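PDB 5N3U: phycocyanobilin lyase subunit alpha from Nostoc sp. PCC 7120, which associates with CpcF to form a lyase and is probably required for attaching the bilin chromophore to the CpcA gene product, the phycocyanin alpha subunit. Local coordinates for residues 60-63 with 64-67; 142-145 with 146-150. All blocks are in the same frame, centred on the assembly; numbering follows the deposited sequence.

Contact 1: 60-63 with 64-67; sequences EDEA and DRTE
The guanidinium of Arg65 meets the carboxylate of Glu62 obliquely, the two planes turned 62° apart. OE1 of Glu62 lies well out of the guanidinium plane, 4.1 Å from NH1 of Arg65, close enough for charge attraction but with no N-H directed at it. A water at the guanidinium edge, in its plane, accepts from Arg65 NH1 at 2.6 Å and donates to Glu62 OE1 and to the Glu62 carbonyl O. The same guanidinium gives NE to the Gly70 carbonyl and NH2 to that of Gly69, and makes a cation-pi contact with Tyr71. The carboxylates of Asp61 and Asp64 are nearly perpendicular. In the connection between helices 49-58 and 72-83 of this HEAT-repeat solenoid, the geometry at Asp61 is consistent with an Asx turn, although its defining bond, Ala63 N to Asp61 OD1, is weak at 3.3 Å. With CG trans to the main-chain N (chi1 -175°), Asp61 OD2 takes the N-H of Asp64 N on its syn side, tilted 21° out of the carboxylate plane, at 3.0 Å. A second water donates to Asp61 OD2 at 2.7 Å and to the Asp64 carbonyl O. Asp64 OD1 forms a salt bridge with Lys137 of the beta subunit.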
loop_
_atom_site.group_PDB
_atom_site.type_symbol
_atom_site.label_atom_id
_atom_site.label_comp_id
_atom_site.label_asym_id
_atom_site.label_seq_id
_atom_site.Cartn_x
_atom_site.Cartn_y
_atom_site.Cartn_z
ATOM N N GLU A 60 28.544 -11.510 9.276
ATOM C CA GLU A 60 29.614 -11.306 10.225
ATOM C C GLU A 60 29.869 -9.819 10.525
ATOM O O GLU A 60 30.856 -9.509 11.174
ATOM C CB GLU A 60 30.898 -11.932 9.656
ATOM C CG GLU A 60 30.720 -13.444 9.632
ATOM C CD GLU A 60 31.746 -14.200 8.776
ATOM O OE1 GLU A 60 31.658 -15.443 8.804
ATOM O OE2 GLU A 60 32.606 -13.598 8.077
ATOM N N ASP A 61 28.946 -8.921 10.144
ATOM C CA ASP A 61 29.090 -7.510 10.476
ATOM C C ASP A 61 29.379 -7.251 11.919
ATOM O O ASP A 61 28.715 -7.765 12.856
ATOM C CB ASP A 61 27.830 -6.721 10.098
ATOM C CG ASP A 61 27.998 -5.223 10.311
ATOM O OD1 ASP A 61 28.947 -4.640 9.668
ATOM O OD2 ASP A 61 27.251 -4.633 11.137
ATOM N N GLU A 62 30.339 -6.362 12.129
ATOM C CA GLU A 62 30.581 -5.797 13.457
ATOM C C GLU A 62 30.363 -4.278 13.578
ATOM O O GLU A 62 30.362 -3.815 14.695
ATOM C CB GLU A 62 32.040 -6.071 13.907
ATOM C CG GLU A 62 32.394 -7.539 13.841
ATOM C CD GLU A 62 31.894 -8.314 15.052
ATOM O OE1 GLU A 62 31.202 -7.750 15.950
ATOM O OE2 GLU A 62 32.207 -9.519 15.136
ATOM N N ALA A 63 30.224 -3.545 12.489
ATOM C CA ALA A 63 30.088 -2.037 12.465
ATOM C C ALA A 63 28.814 -1.534 13.121
ATOM O O ALA A 63 28.804 -0.512 13.877
ATOM C CB ALA A 63 30.112 -1.571 11.041
ATOM N N ASP A 64 27.727 -2.284 12.915
ATOM C CA ASP A 64 26.378 -1.790 13.370
ATOM C C ASP A 64 25.920 -2.588 14.587
ATOM O O ASP A 64 25.733 -3.871 14.497
ATOM C CB ASP A 64 25.362 -1.920 12.207
ATOM C CG ASP A 64 24.048 -1.111 12.432
ATOM O OD1 ASP A 64 23.896 -0.562 13.539
ATOM O OD2 ASP A 64 23.205 -0.994 11.474
ATOM N N ARG A 65 25.740 -1.879 15.701
ATOM C CA ARG A 65 25.245 -2.453 16.932
ATOM C C ARG A 65 24.125 -1.601 17.487
ATOM O O ARG A 65 24.158 -0.381 17.331
ATOM C CB ARG A 65 26.323 -2.560 17.979
ATOM C CG ARG A 65 27.574 -3.306 17.566
ATOM C CD ARG A 65 27.287 -4.799 17.217
ATOM N NE ARG A 65 26.863 -5.605 18.334
ATOM C CZ ARG A 65 27.694 -6.226 19.181
ATOM N NH1 ARG A 65 29.036 -6.096 19.071
ATOM N NH2 ARG A 65 27.183 -7.003 20.131
ATOM N N THR A 66 23.204 -2.221 18.212
ATOM C CA THR A 66 22.098 -1.513 18.847
ATOM C C THR A 66 21.970 -1.941 20.301
ATOM O O THR A 66 22.865 -2.568 20.839
ATOM C CB THR A 66 20.783 -1.754 17.994
ATOM O OG1 THR A 66 19.711 -0.862 18.393
ATOM C CG2 THR A 66 20.251 -3.207 18.172
ATOM N N GLU A 67 20.830 -1.631 20.921
ATOM C CA GLU A 67 20.430 -2.050 22.261
ATOM C C GLU A 67 20.714 -3.517 22.540
ATOM O O GLU A 67 20.549 -4.357 21.653
ATOM C CB GLU A 67 18.919 -1.842 22.502
ATOM C CG GLU A 67 18.448 -0.413 22.426
ATOM C CD GLU A 67 16.937 -0.185 22.765
ATOM O OE1 GLU A 67 16.152 -1.079 23.152
ATOM O OE2 GLU A 67 16.511 0.974 22.676
HETATM O O HOH W 1 25.129 -5.658 12.384
HETATM O O HOH W 2 30.508 -5.118 17.140
HETATM O O HOH W 3 26.574 0.857 15.600
#

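Contact 2: 142-145 with 146-150; sequences PHLV and QPYEA
Gln146 curls back along the carbonyl of Val145. Its CB lies 3.4 Å from the Val145 C and, on another side, 3.8 Å above the plane of the Tyr148 ring, offset toward the rim. A bend at the second torsion (chi2 -67°) keeps the rest of the chain beside the same carbonyl: CG is 3.5 Å and CD 3.4 Å from Val145 O, and the amide nitrogen stays near that oxygen too. At the tip, OE1 accepts a hydrogen bond from NE of Arg105, whose NH2 reaches Val145 O weakly, so one guanidinium serves both oxygens. Shortening this side chain to an alanine is likely to leave Arg105 NE without its amide acceptor and to open a gap beside the Val145 carbonyl.

The Tyr148 ring receives the preceding residues at its edge, near its own plane. Leu144 crosses it at about a right angle, with CD1 4.0 Å from Tyr148 CD2, whereas Val145 runs alongside and brings CG2 to 3.4 Å from the phenol OH. Just upstream, ND1 of His143 donates almost straight (173°) to the Leu144 carbonyl O at 2.7 Å, lying above the carbonyl plane while the oxygen sits in the imidazole plane; Phe102 stacks on that imidazole. The path then turns at Pro147, the centre of an inverse gamma turn in which Tyr148 N bonds weakly to Gln146 O. Pro147 is also the N-cap residue, and the turn leads directly into helix 148-157, one of the helices of the HEAT-repeat solenoid.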
loop_
_atom_site.group_PDB
_atom_site.type_symbol
_atom_site.label_atom_id
_atom_site.label_comp_id
_atom_site.label_asym_id
_atom_site.label_seq_id
_atom_site.Cartn_x
_atom_site.Cartn_y
_atom_site.Cartn_z
ATOM N N PRO A 142 10.588 -8.614 25.221
ATOM C CA PRO A 142 9.352 -8.931 24.516
ATOM C C PRO A 142 9.405 -10.208 23.645
ATOM O O PRO A 142 8.972 -10.182 22.487
ATOM C CB PRO A 142 9.186 -7.701 23.632
ATOM C CG PRO A 142 10.599 -7.365 23.260
ATOM C CD PRO A 142 11.428 -7.679 24.480
ATOM N N HIS A 143 10.067 -11.230 24.125
ATOM C CA HIS A 143 10.283 -12.439 23.380
ATOM C C HIS A 143 10.622 -13.543 24.387
ATOM O O HIS A 143 11.031 -13.301 25.510
ATOM C CB HIS A 143 11.368 -12.261 22.300
ATOM C CG HIS A 143 12.718 -11.825 22.795
ATOM N ND1 HIS A 143 13.587 -12.672 23.441
ATOM C CD2 HIS A 143 13.372 -10.636 22.697
ATOM C CE1 HIS A 143 14.713 -12.034 23.721
ATOM N NE2 HIS A 143 14.598 -10.797 23.274
ATOM N N LEU A 144 10.514 -14.781 23.950
ATOM C CA LEU A 144 10.978 -15.906 24.748
ATOM C C LEU A 144 12.443 -16.051 24.645
ATOM O O LEU A 144 13.067 -15.339 23.860
ATOM C CB LEU A 144 10.276 -17.187 24.281
ATOM C CG LEU A 144 8.768 -17.111 24.319
ATOM C CD1 LEU A 144 8.106 -18.284 23.654
ATOM C CD2 LEU A 144 8.258 -16.992 25.731
ATOM N N VAL A 145 13.024 -16.943 25.437
ATOM C CA VAL A 145 14.442 -17.115 25.471
ATOM C C VAL A 145 15.066 -17.565 24.152
ATOM O O VAL A 145 16.242 -17.235 23.876
ATOM C CB VAL A 145 14.968 -18.005 26.629
ATOM C CG1 VAL A 145 14.812 -17.285 27.961
ATOM C CG2 VAL A 145 14.350 -19.391 26.601
ATOM N N GLN A 146 14.255 -18.275 23.337
ATOM C CA GLN A 146 14.665 -18.662 21.992
ATOM C C GLN A 146 13.498 -18.454 21.075
ATOM O O GLN A 146 12.376 -18.313 21.515
ATOM C CB GLN A 146 15.143 -20.136 21.942
ATOM C CG GLN A 146 16.369 -20.510 22.776
ATOM C CD GLN A 146 17.583 -19.840 22.243
ATOM O OE1 GLN A 146 17.560 -19.234 21.178
ATOM N NE2 GLN A 146 18.656 -19.989 22.916
ATOM N N PRO A 147 13.754 -18.317 19.758
ATOM C CA PRO A 147 12.674 -18.111 18.809
ATOM C C PRO A 147 12.010 -19.451 18.537
ATOM O O PRO A 147 12.213 -20.092 17.486
ATOM C CB PRO A 147 13.390 -17.557 17.560
ATOM C CG PRO A 147 14.740 -18.171 17.621
ATOM C CD PRO A 147 15.068 -18.215 19.100
ATOM N N TYR A 148 11.242 -19.920 19.510
ATOM C CA TYR A 148 10.684 -21.286 19.392
ATOM C C TYR A 148 9.773 -21.441 18.211
ATOM O O TYR A 148 9.801 -22.501 17.534
ATOM C CB TYR A 148 9.955 -21.660 20.717
ATOM C CG TYR A 148 10.931 -21.847 21.891
ATOM C CD1 TYR A 148 11.782 -22.941 21.940
ATOM C CD2 TYR A 148 11.018 -20.908 22.889
ATOM C CE1 TYR A 148 12.608 -23.147 22.986
ATOM C CE2 TYR A 148 11.909 -21.050 23.917
ATOM C CZ TYR A 148 12.696 -22.143 23.980
ATOM O OH TYR A 148 13.593 -22.329 24.985
ATOM N N GLU A 149 8.943 -20.450 17.945
ATOM C CA GLU A 149 8.067 -20.522 16.828
ATOM C C GLU A 149 8.793 -20.868 15.534
ATOM O O GLU A 149 8.440 -21.814 14.829
ATOM C CB GLU A 149 7.266 -19.219 16.710
ATOM C CG GLU A 149 6.308 -19.120 15.506
ATOM C CD GLU A 149 5.409 -17.845 15.530
ATOM O OE1 GLU A 149 5.597 -16.970 16.398
ATOM O OE2 GLU A 149 4.418 -17.755 14.754
ATOM N N ALA A 150 9.806 -20.060 15.193
ATOM C CA ALA A 150 10.589 -20.263 13.961
ATOM C C ALA A 150 11.369 -21.503 14.007
ATOM O O ALA A 150 11.478 -22.191 12.998
ATOM C CB ALA A 150 11.522 -19.067 13.810
#

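In the fold
From the N terminus, the chain passes helices 31-43 and 49-58 before contact 1, which closes a short turn in the connection to helix 72-83; Ala63 touches helix 31-43 and Thr66 touches helix 72-83. Three further helices, 90-96, 102-115 and 121-126, precede contact 2, where the loop leading from 121-126 is gathered onto the start of helix 148-157 and packs against helices 102-115 and 176-190. The two turns follow in series, neither enclosing nor crossing the other. The centres of contact 1 and contact 2 are about 21 Å apart. Between contact 1 and contact 2 the nearest atoms are about 8 Å apart. Both regions approach the beta subunit, through Thr66 to Asp96 and through Pro142 to Pro65 of that chain.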